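Local coordinates for protein mini spindles (Drosophila melanogaster, PDB 5VJC) that probably binds tubulin through this array of HEAT-repeat helices, a TOG domain, and so promotes microtubule dynamics and formation of the mitotic spindle, at residues N184-Q187 and R188-L192; Y175-E178 and G179-S182; E40-R43 and D44-T48; S12-N15 and Q16-D20; E113-V116 and Q117-V121. All blocks are in the same frame, centred on the assembly; numbering follows the deposited sequence.

Overall arrangement
All five contacts are short-range, inside a single all-helical TOG chain of HEAT repeats, and they follow one another along the sequence in the order 4, 3, 5, 2, 1. Contacts 4 and 3, on helices 13-22 and 36-48, have centres about 12 Å apart and touch where Gln-45 packs on Arg-17. Contact 5 lies on helix 105-124, with its centre about 23 Å from each of those two. Contacts 2 and 1 fall on the last turn of helix 169-178 with the loop after it and on the start of helix 185-202, centres about 8 Å apart, and meet through Arg-188 and Ser-182. Contacts 1 and 4, with centres about 36 Å apart, lie on opposite sides of the chain's centre.

Contact 1 (N184-Q187 and R188-L192); sequences NARQ and RTECL
Thr-189 and Ala-185 meet in the closest polar pair: Thr-189 OG1 donates a hydrogen bond to Ala-185 O at 2.8 Å, from above the carbonyl plane, while Thr-189 N reaches the same oxygen from the opposite face. OG1 can do this because it stands beside its own backbone N, anti to the carbonyl carbon (chi1 -55°). Arg-188 N bonds to Asn-184 O at 3.1 Å. This is the first turn of helix 185-202 in the HEAT-repeat array, and Asn-184 is its N-cap: Asn-184 OD1 accepts from Gln-187 N at 3.0 Å and, weakly, from Arg-186 N. The Arg-188 chain bends at chi3 (-62°) and folds back over the turn, laying one guanidinium face on Ala-185 CA, 3.7 Å from Arg-188 CZ. Its ends go outward, Arg-188 NH1 to Ser-182 O and Arg-188 NH2 to Asp-221 in a salt bridge. A leucine here would probably leave Asp-221 without its charged mate and Ser-182 O without this donor. Farther along, Gln-187 NE2, bonded to Leu-142 O, lies 3.7 Å from Cys-191 SG, and Arg-186 CG approaches Glu-190 CG at 4.3 Å.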
loop_
_atom_site.group_PDB
_atom_site.type_symbol
_atom_site.label_atom_id
_atom_site.label_comp_id
_atom_site.label_asym_id
_atom_site.label_seq_id
_atom_site.Cartn_x
_atom_site.Cartn_y
_atom_site.Cartn_z
ATOM N N ASN A 184 -5.450 10.057 11.975
ATOM C CA ASN A 184 -6.790 9.616 11.602
ATOM C C ASN A 184 -7.147 8.284 12.280
ATOM O O ASN A 184 -6.421 7.299 12.139
ATOM C CB ASN A 184 -6.894 9.486 10.078
ATOM C CG ASN A 184 -8.305 9.156 9.608
ATOM O OD1 ASN A 184 -8.833 8.090 9.893
ATOM N ND2 ASN A 184 -8.916 10.076 8.876
ATOM N N ALA A 185 -8.268 8.245 12.997
ATOM C CA ALA A 185 -8.607 7.059 13.773
ATOM C C ALA A 185 -9.027 5.890 12.885
ATOM O O ALA A 185 -8.759 4.757 13.223
ATOM C CB ALA A 185 -9.710 7.369 14.790
ATOM N N ARG A 186 -9.684 6.160 11.763
ATOM C CA ARG A 186 -10.056 5.065 10.871
ATOM C C ARG A 186 -8.808 4.419 10.267
ATOM O O ARG A 186 -8.767 3.200 10.098
ATOM C CB ARG A 186 -10.988 5.532 9.750
ATOM C CG ARG A 186 -11.638 4.354 9.018
ATOM C CD ARG A 186 -12.660 4.776 7.944
ATOM N NE ARG A 186 -13.575 5.833 8.380
ATOM C CZ ARG A 186 -13.461 7.110 8.007
ATOM N NH1 ARG A 186 -12.474 7.478 7.194
ATOM N NH2 ARG A 186 -14.326 8.018 8.443
ATOM N N GLN A 187 -7.803 5.240 9.926
ATOM C CA GLN A 187 -6.521 4.714 9.457
ATOM C C GLN A 187 -5.906 3.798 10.504
ATOM O O GLN A 187 -5.485 2.686 10.183
ATOM C CB GLN A 187 -5.540 5.846 9.121
ATOM C CG GLN A 187 -4.241 5.380 8.495
ATOM C CD GLN A 187 -4.430 4.805 7.099
ATOM O OE1 GLN A 187 -5.526 4.846 6.542
ATOM N NE2 GLN A 187 -3.356 4.264 6.530
ATOM N N ARG A 188 -5.866 4.254 11.759
ATOM C CA ARG A 188 -5.299 3.415 12.826
ATOM C C ARG A 188 -6.093 2.112 12.969
ATOM O O ARG A 188 -5.516 1.028 13.055
ATOM C CB ARG A 188 -5.252 4.170 14.161
ATOM C CG ARG A 188 -4.342 5.407 14.131
ATOM C CD ARG A 188 -3.982 5.902 15.532
ATOM N NE ARG A 188 -5.139 6.320 16.317
ATOM C CZ ARG A 188 -5.779 7.475 16.147
ATOM N NH1 ARG A 188 -5.376 8.329 15.208
ATOM N NH2 ARG A 188 -6.825 7.785 16.912
ATOM N N THR A 189 -7.418 2.214 12.936
ATOM C CA THR A 189 -8.269 1.033 13.055
ATOM C C THR A 189 -8.033 0.012 11.934
ATOM O O THR A 189 -7.881 -1.184 12.199
ATOM C CB THR A 189 -9.750 1.414 13.063
ATOM O OG1 THR A 189 -9.977 2.375 14.102
ATOM C CG2 THR A 189 -10.626 0.185 13.294
ATOM N N GLU A 190 -8.008 0.478 10.689
ATOM C CA GLU A 190 -7.884 -0.439 9.556
ATOM C C GLU A 190 -6.488 -1.049 9.483
ATOM O O GLU A 190 -6.332 -2.224 9.133
ATOM C CB GLU A 190 -8.232 0.277 8.239
ATOM C CG GLU A 190 -9.718 0.664 8.113
ATOM C CD GLU A 190 -10.649 -0.556 8.028
ATOM O OE1 GLU A 190 -10.141 -1.682 7.845
ATOM O OE2 GLU A 190 -11.881 -0.382 8.140
ATOM N N CYS A 191 -5.470 -0.274 9.853
ATOM C CA CYS A 191 -4.122 -0.823 9.898
ATOM C C CYS A 191 -4.024 -1.881 10.990
ATOM O O CYS A 191 -3.429 -2.934 10.774
ATOM C CB CYS A 191 -3.072 0.280 10.098
ATOM S SG CYS A 191 -2.765 1.247 8.581
ATOM N N LEU A 192 -4.632 -1.630 12.148
ATOM C CA LEU A 192 -4.650 -2.662 13.196
ATOM C C LEU A 192 -5.307 -3.979 12.735
ATOM O O LEU A 192 -4.738 -5.052 12.940
ATOM C CB LEU A 192 -5.355 -2.138 14.446
ATOM C CG LEU A 192 -4.519 -1.157 15.275
ATOM C CD1 LEU A 192 -5.419 -0.301 16.206
ATOM C CD2 LEU A 192 -3.426 -1.895 16.054
#

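Contact 2 (Y175-E178 and G179-S182); sequences YVME and GLKS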
loop_
_atom_site.group_PDB
_atom_site.type_symbol
_atom_site.label_atom_id
_atom_site.label_comp_id
_atom_site.label_asym_id
_atom_site.label_seq_id
_atom_site.Cartn_x
_atom_site.Cartn_y
_atom_site.Cartn_z
ATOM N N TYR A 175 5.338 -1.376 6.722
ATOM C CA TYR A 175 4.543 -0.237 6.217
ATOM C C TYR A 175 3.172 -0.112 6.884
ATOM O O TYR A 175 2.697 0.993 7.158
ATOM C CB TYR A 175 4.364 -0.348 4.709
ATOM C CG TYR A 175 5.629 -0.034 3.937
ATOM C CD1 TYR A 175 6.272 1.192 4.096
ATOM C CD2 TYR A 175 6.168 -0.943 3.049
ATOM C CE1 TYR A 175 7.440 1.497 3.389
ATOM C CE2 TYR A 175 7.327 -0.651 2.335
ATOM C CZ TYR A 175 7.956 0.577 2.514
ATOM O OH TYR A 175 9.096 0.887 1.810
ATOM N N VAL A 176 2.531 -1.243 7.153
ATOM C CA VAL A 176 1.270 -1.218 7.871
ATOM C C VAL A 176 1.451 -0.681 9.280
ATOM O O VAL A 176 0.629 0.136 9.738
ATOM C CB VAL A 176 0.619 -2.613 7.947
ATOM C CG1 VAL A 176 -0.670 -2.528 8.809
ATOM C CG2 VAL A 176 0.288 -3.078 6.540
ATOM N N MET A 177 2.517 -1.134 9.951
ATOM C CA MET A 177 2.882 -0.632 11.283
ATOM C C MET A 177 2.958 0.921 11.338
ATOM O O MET A 177 2.597 1.533 12.348
ATOM C CB MET A 177 4.230 -1.221 11.738
ATOM C CG MET A 177 4.165 -2.666 12.272
ATOM S SD MET A 177 3.079 -2.865 13.729
ATOM C CE MET A 177 3.963 -1.896 14.948
ATOM N N GLU A 178 3.421 1.544 10.258
ATOM C CA GLU A 178 3.561 3.014 10.227
ATOM C C GLU A 178 2.217 3.680 10.339
ATOM O O GLU A 178 2.111 4.797 10.847
ATOM C CB GLU A 178 4.251 3.486 8.947
ATOM C CG GLU A 178 5.720 3.161 8.888
ATOM C CD GLU A 178 6.474 3.690 10.103
ATOM O OE1 GLU A 178 6.349 4.900 10.410
ATOM O OE2 GLU A 178 7.173 2.888 10.768
ATOM N N GLY A 179 1.181 2.965 9.894
ATOM C CA GLY A 179 -0.180 3.458 9.926
ATOM C C GLY A 179 -0.705 3.676 11.331
ATOM O O GLY A 179 -1.666 4.408 11.511
ATOM N N LEU A 180 -0.078 3.066 12.337
ATOM C CA LEU A 180 -0.522 3.300 13.713
ATOM C C LEU A 180 -0.253 4.745 14.168
ATOM O O LEU A 180 -0.819 5.193 15.159
ATOM C CB LEU A 180 0.148 2.325 14.692
ATOM C CG LEU A 180 0.015 0.824 14.421
ATOM C CD1 LEU A 180 0.526 0.049 15.601
ATOM C CD2 LEU A 180 -1.425 0.437 14.098
ATOM N N LYS A 181 0.616 5.458 13.452
ATOM C CA LYS A 181 0.986 6.826 13.824
ATOM C C LYS A 181 0.070 7.869 13.209
ATOM O O LYS A 181 0.249 9.070 13.440
ATOM C CB LYS A 181 2.427 7.134 13.406
ATOM C CG LYS A 181 3.471 6.240 14.034
ATOM C CD LYS A 181 4.833 6.513 13.426
ATOM C CE LYS A 181 5.851 5.453 13.827
ATOM N NZ LYS A 181 7.184 5.714 13.217
ATOM N N SER A 182 -0.883 7.429 12.401
ATOM C CA SER A 182 -1.800 8.361 11.768
ATOM C C SER A 182 -2.632 9.140 12.790
ATOM O O SER A 182 -3.054 8.602 13.814
ATOM C CB SER A 182 -2.722 7.616 10.807
ATOM O OG SER A 182 -3.707 8.474 10.260
#
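Between Val-176 and Lys-181 the backbone is tied by three successive i to i+3 hydrogen bonds, Gly-179 N to Val-176 O (2.9 Å), Leu-180 N to Met-177 O (3.1 Å) and Lys-181 N to Glu-178 O, each donor standing well above the plane of its carbonyl. On one side of the turn Glu-178 and Lys-181 run side by side and point the same way. They form a salt bridge in which Glu-178 OE1 offers its syn lone pair, on the side of the other oxygen, to Lys-181 NZ at 3.0 Å, while Glu-178 OE2 stays farther off at 3.7 Å from Lys-181 NZ. The lysine reaches along in an extended chain, whereas the glutamate is bent at chi2 (-55°), which swings its carboxylate round toward the amine; Lys-181 CE also rests 3.5 Å from Glu-178 OE1. Away from the charges, Met-177 curls at both chi2 and chi3 and brings its methyl CE to 4.0 Å from Leu-180 CD1, the two side chains crossing at a slant. Leu-180 CG lies 3.4 Å from Met-177 O, beside the carbonyl that its own N-H uses. Met-177 and Leu-180 face helices 185-202 and 209-217, through Leu-195, Leu-192 and Glu-214, as the chain turns from one helix of the HEAT-repeat array into the next. The chemistry is thus divided: an ion pair between two exposed side chains bridges the turn, and an apolar pair faces the neighbouring helices.

Contact 3 (E40-R43 and D44-T48); sequences ELLR and DQMMT
Arg-43, Asp-44 and Leu-42 have the most surface buried in this contact, along the middle and last turns of helix 36-48 of this TOG, HEAT-repeat chain. Arg-43 and Met-47, one turn apart, lie alongside each other and point the same way. The arginine is extended from CG to NE, and Met-47, bent at chi2 (-69°), sets its methyl CE at the edge of the guanidinium, in its plane, 3.7 Å from Arg-43 NE. Both also pack on Ile-56 of helix 53-59. Asp-44 folds its carboxyl carbon CG back over the preceding turn to 3.2 Å from Glu-40 O, the carbonyl that also accepts from Asp-44 N at 2.9 Å. On the buried side Met-46, extended beyond CG, places its methyl CE nearly equally close to the whole branch of Leu-42, 4.0 Å from both Leu-42 CG and Leu-42 CD2. Leu-42 continues into Leu-91 and Leu-98 of helix 89-99. Next to it, Gln-45 lays CG and CD 4.0 Å from Leu-41 CD1, while Gln-45 OE1 takes a weak hydrogen bond from Lys-94. With Gln-45 cut back to an alanine, Lys-94 is likely to lose this weak acceptor and Leu-41 CD1 the methylene and amide carbon packed on it. Methionine methyls therefore serve two different partners, a branched apolar chain inside and the rim of a charged group outside, while backbone bonds hold the register.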
loop_
_atom_site.group_PDB
_atom_site.type_symbol
_atom_site.label_atom_id
_atom_site.label_comp_id
_atom_site.label_asym_id
_atom_site.label_seq_id
_atom_site.Cartn_x
_atom_site.Cartn_y
_atom_site.Cartn_z
ATOM N N GLU A 40 6.843 16.536 -12.278
ATOM C CA GLU A 40 7.757 16.832 -13.392
ATOM C C GLU A 40 8.760 15.714 -13.628
ATOM O O GLU A 40 9.037 15.350 -14.771
ATOM C CB GLU A 40 8.496 18.155 -13.155
ATOM C CG GLU A 40 7.575 19.371 -13.250
ATOM C CD GLU A 40 6.586 19.240 -14.406
ATOM O OE1 GLU A 40 7.048 19.087 -15.564
ATOM O OE2 GLU A 40 5.353 19.258 -14.152
ATOM N N LEU A 41 9.305 15.163 -12.552
ATOM C CA LEU A 41 10.172 13.982 -12.670
ATOM C C LEU A 41 9.457 12.819 -13.365
ATOM O O LEU A 41 9.971 12.229 -14.322
ATOM C CB LEU A 41 10.657 13.543 -11.286
ATOM C CG LEU A 41 11.302 12.157 -11.233
ATOM C CD1 LEU A 41 12.625 12.186 -12.001
ATOM C CD2 LEU A 41 11.516 11.748 -9.797
ATOM N N LEU A 42 8.265 12.473 -12.892
ATOM C CA LEU A 42 7.545 11.344 -13.491
ATOM C C LEU A 42 7.236 11.598 -14.981
ATOM O O LEU A 42 7.328 10.687 -15.819
ATOM C CB LEU A 42 6.241 11.059 -12.739
ATOM C CG LEU A 42 5.449 9.866 -13.265
ATOM C CD1 LEU A 42 6.270 8.574 -13.136
ATOM C CD2 LEU A 42 4.113 9.736 -12.508
ATOM N N ARG A 43 6.830 12.816 -15.304
ATOM C CA ARG A 43 6.524 13.117 -16.692
ATOM C C ARG A 43 7.803 13.026 -17.556
ATOM O O ARG A 43 7.784 12.459 -18.642
ATOM C CB ARG A 43 5.871 14.496 -16.823
ATOM C CG ARG A 43 5.403 14.778 -18.253
ATOM C CD ARG A 43 4.689 16.142 -18.430
ATOM N NE ARG A 43 4.153 16.206 -19.792
ATOM C CZ ARG A 43 2.949 16.676 -20.121
ATOM N NH1 ARG A 43 2.136 17.165 -19.183
ATOM N NH2 ARG A 43 2.564 16.664 -21.397
ATOM N N ASP A 44 8.907 13.563 -17.045
ATOM C CA ASP A 44 10.220 13.417 -17.698
ATOM C C ASP A 44 10.567 11.956 -17.982
ATOM O O ASP A 44 10.933 11.593 -19.107
ATOM C CB ASP A 44 11.310 14.042 -16.825
ATOM C CG ASP A 44 11.387 15.562 -16.983
ATOM O OD1 ASP A 44 10.545 16.116 -17.719
ATOM O OD2 ASP A 44 12.275 16.203 -16.366
ATOM N N GLN A 45 10.434 11.107 -16.961
ATOM C CA GLN A 45 10.762 9.691 -17.098
ATOM C C GLN A 45 9.846 8.980 -18.074
ATOM O O GLN A 45 10.284 8.086 -18.790
ATOM C CB GLN A 45 10.701 8.983 -15.745
ATOM C CG GLN A 45 11.836 9.372 -14.803
ATOM C CD GLN A 45 11.745 8.626 -13.492
ATOM O OE1 GLN A 45 10.642 8.394 -12.973
ATOM N NE2 GLN A 45 12.892 8.221 -12.956
ATOM N N MET A 46 8.571 9.360 -18.102
ATOM C CA MET A 46 7.655 8.723 -19.050
ATOM C C MET A 46 8.000 9.152 -20.474
ATOM O O MET A 46 7.911 8.351 -21.412
ATOM C CB MET A 46 6.203 9.072 -18.746
ATOM C CG MET A 46 5.604 8.300 -17.567
ATOM S SD MET A 46 3.905 8.824 -17.379
ATOM C CE MET A 46 3.411 7.796 -15.968
ATOM N N MET A 47 8.361 10.424 -20.621
ATOM C CA MET A 47 8.831 10.954 -21.908
ATOM C C MET A 47 9.981 10.099 -22.421
ATOM O O MET A 47 9.893 9.485 -23.480
ATOM C CB MET A 47 9.283 12.413 -21.772
ATOM C CG MET A 47 8.168 13.419 -21.636
ATOM S SD MET A 47 7.206 13.606 -23.149
ATOM C CE MET A 47 6.006 14.849 -22.642
ATOM N N THR A 48 11.043 10.052 -21.628
ATOM C CA THR A 48 12.238 9.253 -21.921
ATOM C C THR A 48 11.931 7.788 -22.226
ATOM O O THR A 48 12.597 7.164 -23.061
ATOM C CB THR A 48 13.219 9.343 -20.746
ATOM O OG1 THR A 48 13.593 10.716 -20.555
ATOM C CG2 THR A 48 14.462 8.489 -20.971
#

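Contact 4 (S12-N15 and Q16-D20); sequences SAKN and QRLLD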
loop_
_atom_site.group_PDB
_atom_site.type_symbol
_atom_site.label_atom_id
_atom_site.label_comp_id
_atom_site.label_asym_id
_atom_site.label_seq_id
_atom_site.Cartn_x
_atom_site.Cartn_y
_atom_site.Cartn_z
ATOM N N SER A 12 13.967 -1.528 -21.997
ATOM C CA SER A 12 14.692 -1.817 -20.764
ATOM C C SER A 12 15.024 -0.539 -20.008
ATOM O O SER A 12 15.974 -0.500 -19.226
ATOM C CB SER A 12 15.978 -2.587 -21.076
ATOM O OG SER A 12 16.853 -1.764 -21.824
ATOM N N ALA A 13 14.248 0.516 -20.245
ATOM C CA ALA A 13 14.528 1.807 -19.632
ATOM C C ALA A 13 14.383 1.790 -18.098
ATOM O O ALA A 13 14.922 2.659 -17.404
ATOM C CB ALA A 13 13.632 2.875 -20.237
ATOM N N LYS A 14 13.681 0.800 -17.565
ATOM C CA LYS A 14 13.519 0.718 -16.119
ATOM C C LYS A 14 14.878 0.581 -15.433
ATOM O O LYS A 14 15.089 1.108 -14.336
ATOM C CB LYS A 14 12.588 -0.456 -15.724
ATOM C CG LYS A 14 12.262 -0.499 -14.235
ATOM C CD LYS A 14 11.638 -1.843 -13.825
ATOM C CE LYS A 14 10.190 -1.968 -14.338
ATOM N NZ LYS A 14 9.660 -3.302 -13.912
ATOM N N ASN A 15 15.811 -0.115 -16.085
ATOM C CA ASN A 15 17.144 -0.252 -15.527
ATOM C C ASN A 15 17.783 1.097 -15.232
ATOM O O ASN A 15 18.325 1.307 -14.144
ATOM C CB ASN A 15 18.052 -1.069 -16.467
ATOM C CG ASN A 15 17.638 -2.518 -16.528
ATOM O OD1 ASN A 15 17.058 -3.045 -15.578
ATOM N ND2 ASN A 15 17.894 -3.160 -17.656
ATOM N N GLN A 16 17.685 2.024 -16.175
ATOM C CA GLN A 16 18.303 3.326 -15.979
ATOM C C GLN A 16 17.557 4.119 -14.908
ATOM O O GLN A 16 18.165 4.897 -14.167
ATOM C CB GLN A 16 18.356 4.124 -17.289
ATOM C CG GLN A 16 19.267 5.338 -17.206
ATOM C CD GLN A 16 20.690 4.960 -16.794
ATOM O OE1 GLN A 16 21.346 4.144 -17.454
ATOM N NE2 GLN A 16 21.163 5.537 -15.687
ATOM N N ARG A 17 16.248 3.910 -14.811
ATOM C CA ARG A 17 15.464 4.631 -13.812
ATOM C C ARG A 17 15.858 4.162 -12.418
ATOM O O ARG A 17 16.062 4.977 -11.519
ATOM C CB ARG A 17 13.968 4.446 -14.062
ATOM C CG ARG A 17 13.492 5.087 -15.387
ATOM C CD ARG A 17 11.969 5.184 -15.430
ATOM N NE ARG A 17 11.328 3.871 -15.458
ATOM C CZ ARG A 17 11.002 3.221 -16.572
ATOM N NH1 ARG A 17 11.299 3.740 -17.760
ATOM N NH2 ARG A 17 10.408 2.037 -16.498
ATOM N N LEU A 18 15.980 2.848 -12.250
ATOM C CA LEU A 18 16.384 2.299 -10.963
ATOM C C LEU A 18 17.790 2.796 -10.599
ATOM O O LEU A 18 18.028 3.232 -9.471
ATOM C CB LEU A 18 16.340 0.766 -10.985
ATOM C CG LEU A 18 14.986 0.068 -11.149
ATOM C CD1 LEU A 18 15.178 -1.426 -11.387
ATOM C CD2 LEU A 18 14.109 0.291 -9.932
ATOM N N LEU A 19 18.710 2.758 -11.562
ATOM C CA LEU A 19 20.071 3.283 -11.330
ATOM C C LEU A 19 20.067 4.777 -10.981
ATOM O O LEU A 19 20.739 5.206 -10.029
ATOM C CB LEU A 19 20.961 3.037 -12.556
ATOM C CG LEU A 19 21.328 1.561 -12.721
ATOM C CD1 LEU A 19 22.025 1.326 -14.043
ATOM C CD2 LEU A 19 22.193 1.091 -11.546
ATOM N N ASP A 20 19.319 5.565 -11.747
ATOM C CA ASP A 20 19.164 6.995 -11.447
ATOM C C ASP A 20 18.775 7.218 -9.994
ATOM O O ASP A 20 19.351 8.067 -9.321
ATOM C CB ASP A 20 18.122 7.648 -12.360
ATOM C CG ASP A 20 18.632 7.855 -13.777
ATOM O OD1 ASP A 20 19.856 7.690 -13.989
ATOM O OD2 ASP A 20 17.803 8.140 -14.679
#
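The Arg-17 guanidinium lies with one face over the backbone of the preceding turn: Lys-14 CA stands 3.4 Å above its plane and Ala-13 C 3.6 Å above it on the same face, both offset toward the rim. This is the first turn of helix 13-22, the first helix of this all-helical TOG chain. Arg-17 bends at chi3 (-66°), which turns the group back toward the helix start, where Arg-17 NH1 comes 3.5 Å from Ala-13 CB and Arg-17 NH2 3.4 Å from Lys-14 CB. Its charge is met outside the turn, in a salt bridge from Arg-17 NH2 to Asp-90 at helix 89-99. Lys-14 leads away to another acid: its NZ forms a salt bridge with Glu-133 and hydrogen bonds with Val-86 O and the Tyr-127 hydroxyl. The two cations thus each have their own carboxylate, and both tie this N-terminal helix to later parts of the chain. Lys-14 also runs beside Leu-18 in the same direction, with Lys-14 CG 4.2 Å from Leu-18 CG, and Leu-18 N bonds to Lys-14 O. Leu-19 CG lies 3.3 Å from Asn-15 O, the acceptor of Leu-19 N. On the exposed side the Gln-16 chain bends at chi2 (56°), and Gln-16 NE2 donates to Asp-20 OD1 at 3.0 Å, in the plane of its own amide but from above the carboxylate plane.

Contact 5 (E113-V116 and Q117-V121); sequences EYLV and QVFQV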
loop_
_atom_site.group_PDB
_atom_site.type_symbol
_atom_site.label_atom_id
_atom_site.label_comp_id
_atom_site.label_asym_id
_atom_site.label_seq_id
_atom_site.Cartn_x
_atom_site.Cartn_y
_atom_site.Cartn_z
ATOM N N GLU A 113 -9.209 -1.251 -9.075
ATOM C CA GLU A 113 -9.592 -2.392 -9.921
ATOM C C GLU A 113 -8.518 -2.745 -10.942
ATOM O O GLU A 113 -8.225 -3.906 -11.160
ATOM C CB GLU A 113 -10.871 -2.113 -10.710
ATOM C CG GLU A 113 -12.175 -2.465 -10.059
ATOM C CD GLU A 113 -13.346 -2.175 -11.000
ATOM O OE1 GLU A 113 -13.143 -2.240 -12.238
ATOM O OE2 GLU A 113 -14.452 -1.873 -10.502
ATOM N N TYR A 114 -7.996 -1.727 -11.621
ATOM C CA TYR A 114 -6.889 -1.917 -12.565
ATOM C C TYR A 114 -5.711 -2.581 -11.884
ATOM O O TYR A 114 -5.155 -3.563 -12.374
ATOM C CB TYR A 114 -6.463 -0.575 -13.169
ATOM C CG TYR A 114 -5.179 -0.636 -14.006
ATOM C CD1 TYR A 114 -5.072 -1.494 -15.098
ATOM C CD2 TYR A 114 -4.089 0.177 -13.705
ATOM C CE1 TYR A 114 -3.911 -1.540 -15.864
ATOM C CE2 TYR A 114 -2.926 0.138 -14.476
ATOM C CZ TYR A 114 -2.844 -0.717 -15.547
ATOM O OH TYR A 114 -1.673 -0.759 -16.292
ATOM N N LEU A 115 -5.340 -2.052 -10.729
ATOM C CA LEU A 115 -4.215 -2.594 -9.972
ATOM C C LEU A 115 -4.383 -4.070 -9.648
ATOM O O LEU A 115 -3.399 -4.818 -9.648
ATOM C CB LEU A 115 -4.020 -1.802 -8.674
ATOM C CG LEU A 115 -3.250 -0.503 -8.893
ATOM C CD1 LEU A 115 -3.471 0.412 -7.712
ATOM C CD2 LEU A 115 -1.748 -0.808 -9.078
ATOM N N VAL A 116 -5.620 -4.480 -9.344
ATOM C CA VAL A 116 -5.892 -5.891 -9.130
ATOM C C VAL A 116 -5.550 -6.678 -10.395
ATOM O O VAL A 116 -4.925 -7.726 -10.292
ATOM C CB VAL A 116 -7.360 -6.147 -8.706
ATOM C CG1 VAL A 116 -7.676 -7.643 -8.704
ATOM C CG2 VAL A 116 -7.605 -5.559 -7.319
ATOM N N GLN A 117 -5.941 -6.181 -11.574
ATOM C CA GLN A 117 -5.603 -6.865 -12.840
ATOM C C GLN A 117 -4.082 -6.902 -13.053
ATOM O O GLN A 117 -3.523 -7.908 -13.497
ATOM C CB GLN A 117 -6.244 -6.188 -14.060
ATOM C CG GLN A 117 -7.747 -5.868 -14.047
ATOM C CD GLN A 117 -8.094 -4.930 -15.212
ATOM O OE1 GLN A 117 -8.517 -3.776 -15.015
ATOM N NE2 GLN A 117 -7.857 -5.409 -16.443
ATOM N N VAL A 118 -3.419 -5.794 -12.742
ATOM C CA VAL A 118 -1.957 -5.716 -12.860
ATOM C C VAL A 118 -1.248 -6.729 -11.970
ATOM O O VAL A 118 -0.372 -7.458 -12.433
ATOM C CB VAL A 118 -1.440 -4.307 -12.500
ATOM C CG1 VAL A 118 0.082 -4.312 -12.298
ATOM C CG2 VAL A 118 -1.831 -3.312 -13.587
ATOM N N PHE A 119 -1.618 -6.785 -10.692
ATOM C CA PHE A 119 -0.877 -7.660 -9.787
ATOM C C PHE A 119 -1.165 -9.130 -10.058
ATOM O O PHE A 119 -0.285 -9.965 -9.865
ATOM C CB PHE A 119 -1.142 -7.274 -8.322
ATOM C CG PHE A 119 -0.247 -6.165 -7.868
ATOM C CD1 PHE A 119 0.990 -6.441 -7.314
ATOM C CD2 PHE A 119 -0.597 -4.844 -8.098
ATOM C CE1 PHE A 119 1.857 -5.421 -6.953
ATOM C CE2 PHE A 119 0.263 -3.806 -7.730
ATOM C CZ PHE A 119 1.490 -4.099 -7.159
ATOM N N GLN A 120 -2.357 -9.435 -10.576
ATOM C CA GLN A 120 -2.627 -10.782 -11.075
ATOM C C GLN A 120 -1.664 -11.173 -12.208
ATOM O O GLN A 120 -1.115 -12.285 -12.214
ATOM C CB GLN A 120 -4.073 -10.923 -11.560
ATOM C CG GLN A 120 -4.443 -12.402 -11.766
ATOM C CD GLN A 120 -4.156 -13.233 -10.516
ATOM O OE1 GLN A 120 -4.672 -12.938 -9.432
ATOM N NE2 GLN A 120 -3.316 -14.263 -10.654
ATOM N N VAL A 121 -1.445 -10.269 -13.154
ATOM C CA VAL A 121 -0.434 -10.498 -14.202
ATOM C C VAL A 121 0.952 -10.736 -13.596
ATOM O O VAL A 121 1.657 -11.681 -13.980
ATOM C CB VAL A 121 -0.378 -9.323 -15.202
ATOM C CG1 VAL A 121 0.857 -9.422 -16.116
ATOM C CG2 VAL A 121 -1.641 -9.313 -16.039
#
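Helix 105-124, a long helix of the TOG domain's HEAT-repeat array, buries Tyr-114, Leu-115, Val-118 and Phe-119 of this contact, and Tyr-114 meets Val-118 one turn on. Val-118 CG2 sits over one face of the tyrosine ring in a CH-pi contact, 3.6 Å from the Tyr-114 ring centroid and 20° off the ring normal. Its closest ring atom is Tyr-114 CZ, 3.4 Å from that methyl. The ring is brought there by a first torsion that sets CG anti to the backbone N (chi1 171°), so that it leans along the helix toward the following turn. Leu-85, Ile-92 and Leu-74 of three other helices also pack against it. Gln-117 crosses Tyr-114 at about a right angle, with amide and ring planes 84° apart; Gln-117 OE1 lies near the ring plane at its edge, 4.1 Å from Tyr-114 CD1, and is hydrogen-bonded to Ser-75. On another face Leu-115 and Phe-119 run side by side, Leu-115 CD2 touching Phe-119 CE2 at 3.9 Å; Leu-115 packs on helices 89-99 and 150-166, Phe-119 on 150-166. The same phenyl ring turns its edge to the backbone, Phe-119 CD2 lying 3.2 Å from Leu-115 O, the oxygen that also accepts from Phe-119 N.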